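Local coordinates for protein ADP-ribosyltransferase (Staphylococcus aureus, PDB 1OJQ) that transfers the ADP-ribose group of NAD(+) onto a protein acceptor, acting as a mono-ADP-ribosyltransferase of the C3 exoenzyme type, at residues F6-G16 with T139-L147. Sequence-based numbering, arbitrary orientation. Where two conformers were deposited one is given.
Sequences FTDLVEATKWG and TQLVSGAAL
With CG set opposite its own carbonyl carbon (chi1 -81°) and the chain extended beyond it, L141 places CD1 against A12 and W15, and CD2 beside the F6 and W15 rings. W15 turns the other way about its first bond, CG opposite the backbone N (chi1 -173°); the two side chains cross at about a right angle, bringing W15 CE3 to 3.6 Å from L141 CD1. The branched end suits this place: CD1 also meets the A12 methyl, while CD2 lies 3.8 Å from F6 CD2, where phenylalanine and leucine run side by side. A12 CA lies over one face of the F6 ring, and F6 CE2 in turn sits over a face of the W15 indole; with no more than a methyl, A12 leaves the F6 ring, L141 and V142 close to the helix backbone. V142 CG2 completes the cluster, 3.7 Å from A12 CB, and L9 CD2 reaches over to V142 and the A145 methyl. The join thus lays the first turns of the N-terminal helix 9-23 of this ADP-ribosyltransferase fold against the turns following strand 137-140, which ends at the NAD(+)-binding residue Q140. V142 to A145 forms a type II turn whose third residue, G144, has the positive phi that glycine adopts readily. Polar backbone atoms meet through water: one molecule accepts from F6 N and donates to L141 O at 2.6 Å, another donates to F6 O and accepts from S143 N. At the helix start D8 is the N-cap, its OD2 taking E11 N at 2.7 Å, and W15 NE1 is hydrogen-bonded to D79 OD1.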
loop_
_atom_site.group_PDB
_atom_site.type_symbol
_atom_site.label_atom_id
_atom_site.label_comp_id
_atom_site.label_asym_id
_atom_site.label_seq_id
_atom_site.Cartn_x
_atom_site.Cartn_y
_atom_site.Cartn_z
ATOM N N PHE A 6 1.446 14.482 1.291
ATOM C CA PHE A 6 0.624 15.045 2.350
ATOM C C PHE A 6 1.149 14.765 3.749
ATOM O O PHE A 6 1.449 13.609 4.069
ATOM C CB PHE A 6 -0.818 14.492 2.269
ATOM C CG PHE A 6 -1.510 14.985 1.001
ATOM C CD1 PHE A 6 -2.082 16.250 0.951
ATOM C CD2 PHE A 6 -1.568 14.175 -0.120
ATOM C CE1 PHE A 6 -2.699 16.685 -0.212
ATOM C CE2 PHE A 6 -2.189 14.607 -1.284
ATOM C CZ PHE A 6 -2.755 15.865 -1.330
ATOM N N THR A 7 1.199 15.822 4.557
ATOM C CA THR A 7 1.431 15.651 5.986
ATOM C C THR A 7 0.264 16.200 6.814
ATOM O O THR A 7 0.136 15.896 8.005
ATOM C CB THR A 7 2.725 16.335 6.467
ATOM O OG1 THR A 7 2.678 17.738 6.161
ATOM C CG2 THR A 7 3.921 15.744 5.743
ATOM N N ASP A 8 -0.565 17.001 6.185
ATOM C CA ASP A 8 -1.705 17.652 6.843
ATOM C C ASP A 8 -2.994 16.878 6.566
ATOM O O ASP A 8 -3.357 16.785 5.379
ATOM C CB ASP A 8 -1.855 19.073 6.322
ATOM C CG ASP A 8 -3.028 19.784 6.980
ATOM O OD1 ASP A 8 -2.806 20.384 8.055
ATOM O OD2 ASP A 8 -4.139 19.729 6.417
ATOM N N LEU A 9 -3.618 16.356 7.612
ATOM C CA LEU A 9 -4.838 15.568 7.472
ATOM C C LEU A 9 -5.929 16.298 6.706
ATOM O O LEU A 9 -6.654 15.707 5.897
ATOM C CB LEU A 9 -5.338 15.198 8.874
ATOM C CG LEU A 9 -4.491 14.143 9.598
ATOM C CD1 LEU A 9 -5.013 13.952 11.019
ATOM C CD2 LEU A 9 -4.479 12.837 8.818
ATOM N N VAL A 10 -6.061 17.596 6.955
ATOM C CA VAL A 10 -7.121 18.365 6.305
ATOM C C VAL A 10 -6.878 18.467 4.811
ATOM O O VAL A 10 -7.811 18.299 4.013
ATOM C CB VAL A 10 -7.236 19.758 6.949
ATOM C CG1 VAL A 10 -8.135 20.663 6.122
ATOM C CG2 VAL A 10 -7.760 19.631 8.370
ATOM N N GLU A 11 -5.623 18.696 4.393
ATOM C CA GLU A 11 -5.361 18.738 2.960
ATOM C C GLU A 11 -5.446 17.384 2.286
ATOM O O GLU A 11 -5.887 17.289 1.131
ATOM C CB GLU A 11 -3.961 19.332 2.663
ATOM C CG GLU A 11 -3.821 20.788 3.092
ATOM C CD GLU A 11 -4.590 21.757 2.216
ATOM O OE1 GLU A 11 -4.668 22.960 2.587
ATOM O OE2 GLU A 11 -5.126 21.397 1.158
ATOM N N ALA A 12 -5.014 16.315 2.947
ATOM C CA ALA A 12 -5.188 14.995 2.336
ATOM C C ALA A 12 -6.667 14.679 2.112
ATOM O O ALA A 12 -7.031 14.160 1.061
ATOM C CB ALA A 12 -4.519 13.929 3.194
ATOM N N THR A 13 -7.525 14.983 3.104
ATOM C CA THR A 13 -8.961 14.762 2.959
ATOM C C THR A 13 -9.522 15.541 1.785
ATOM O O THR A 13 -10.336 15.049 0.994
ATOM C CB THR A 13 -9.718 15.159 4.248
ATOM O OG1 THR A 13 -9.485 14.157 5.255
ATOM C CG2 THR A 13 -11.217 15.205 4.000
ATOM N N LYS A 14 -9.102 16.797 1.636
ATOM C CA LYS A 14 -9.615 17.618 0.530
ATOM C C LYS A 14 -9.278 16.990 -0.810
ATOM O O LYS A 14 -10.077 16.829 -1.741
ATOM C CB LYS A 14 -9.010 19.023 0.675
ATOM C CG LYS A 14 -9.498 20.014 -0.373
ATOM C CD LYS A 14 -8.879 21.380 -0.090
ATOM C CE LYS A 14 -8.952 22.266 -1.328
ATOM N NZ LYS A 14 -7.893 23.321 -1.232
ATOM N N TRP A 15 -8.005 16.601 -0.938
ATOM C CA TRP A 15 -7.519 15.976 -2.175
ATOM C C TRP A 15 -8.231 14.650 -2.395
ATOM O O TRP A 15 -8.766 14.407 -3.473
ATOM C CB TRP A 15 -6.009 15.768 -2.142
ATOM C CG TRP A 15 -5.346 15.281 -3.395
ATOM C CD1 TRP A 15 -4.874 16.045 -4.425
ATOM C CD2 TRP A 15 -5.070 13.924 -3.767
ATOM N NE1 TRP A 15 -4.325 15.261 -5.415
ATOM C CE2 TRP A 15 -4.438 13.948 -5.023
ATOM C CE3 TRP A 15 -5.305 12.693 -3.146
ATOM C CZ2 TRP A 15 -4.033 12.782 -5.670
ATOM C CZ3 TRP A 15 -4.916 11.529 -3.768
ATOM C CH2 TRP A 15 -4.287 11.603 -5.019
ATOM N N GLY A 16 -8.233 13.807 -1.359
ATOM C CA GLY A 16 -8.919 12.534 -1.482
ATOM C C GLY A 16 -10.383 12.650 -1.858
ATOM O O GLY A 16 -10.827 11.849 -2.702
ATOM N N THR A 139 -2.938 1.447 1.217
ATOM C CA THR A 139 -1.911 2.453 1.433
ATOM C C THR A 139 -2.568 3.661 2.077
ATOM O O THR A 139 -3.797 3.637 2.221
ATOM C CB THR A 139 -1.238 2.907 0.118
ATOM O OG1 THR A 139 -2.171 3.698 -0.651
ATOM C CG2 THR A 139 -0.859 1.710 -0.746
ATOM N N GLN A 140 -1.794 4.672 2.451
ATOM C CA GLN A 140 -2.391 5.877 3.020
ATOM C C GLN A 140 -1.677 7.131 2.523
ATOM O O GLN A 140 -0.474 7.157 2.235
ATOM C CB GLN A 140 -2.434 5.829 4.546
ATOM C CG GLN A 140 -1.169 5.630 5.322
ATOM C CD GLN A 140 -1.354 5.366 6.807
ATOM O OE1 GLN A 140 -2.398 5.621 7.419
ATOM N NE2 GLN A 140 -0.303 4.852 7.441
ATOM N N LEU A 141 -2.462 8.212 2.444
ATOM C CA LEU A 141 -1.874 9.487 2.014
ATOM C C LEU A 141 -0.998 10.134 3.072
ATOM O O LEU A 141 -0.039 10.841 2.755
ATOM C CB LEU A 141 -2.956 10.521 1.664
ATOM C CG LEU A 141 -3.618 10.446 0.297
ATOM C CD1 LEU A 141 -4.744 11.486 0.232
ATOM C CD2 LEU A 141 -2.620 10.632 -0.843
ATOM N N VAL A 142 -1.332 9.934 4.340
ATOM C CA VAL A 142 -0.556 10.475 5.464
ATOM C C VAL A 142 0.047 9.316 6.250
ATOM O O VAL A 142 -0.664 8.485 6.823
ATOM C CB VAL A 142 -1.404 11.354 6.388
ATOM C CG1 VAL A 142 -0.584 11.926 7.539
ATOM C CG2 VAL A 142 -2.040 12.488 5.582
ATOM N N SER A 143 1.378 9.250 6.247
ATOM C CA SER A 143 2.026 8.082 6.833
ATOM C C SER A 143 1.676 7.977 8.312
ATOM O O SER A 143 1.863 8.968 9.027
ATOM C CB SER A 143 3.546 8.171 6.663
ATOM O OG SER A 143 4.144 7.029 7.267
ATOM N N GLY A 144 1.186 6.842 8.777
ATOM C CA GLY A 144 0.866 6.589 10.170
ATOM C C GLY A 144 -0.427 7.177 10.681
ATOM O O GLY A 144 -0.747 7.191 11.879
ATOM N N ALA A 145 -1.252 7.704 9.781
ATOM C CA ALA A 145 -2.531 8.261 10.204
ATOM C C ALA A 145 -3.382 7.186 10.872
ATOM O O ALA A 145 -3.694 6.170 10.255
ATOM C CB ALA A 145 -3.265 8.856 9.010
ATOM N N ALA A 146 -3.751 7.440 12.133
ATOM C CA ALA A 146 -4.634 6.542 12.863
ATOM C C ALA A 146 -3.993 5.175 13.089
ATOM O O ALA A 146 -4.718 4.249 13.484
ATOM C CB ALA A 146 -5.950 6.405 12.116
ATOM N N LEU A 147 -2.690 5.063 12.872
ATOM C CA LEU A 147 -2.001 3.792 13.052
ATOM C C LEU A 147 -0.765 3.921 13.944
ATOM O O LEU A 147 -0.051 4.917 13.955
ATOM C CB LEU A 147 -1.604 3.193 11.698
ATOM C CG LEU A 147 -2.788 2.720 10.841
ATOM C CD1 LEU A 147 -2.331 2.415 9.423
ATOM C CD2 LEU A 147 -3.454 1.508 11.476
HETATM O O HOH W 1 1.081 11.768 0.564
HETATM O O HOH W 2 2.867 11.621 5.396
#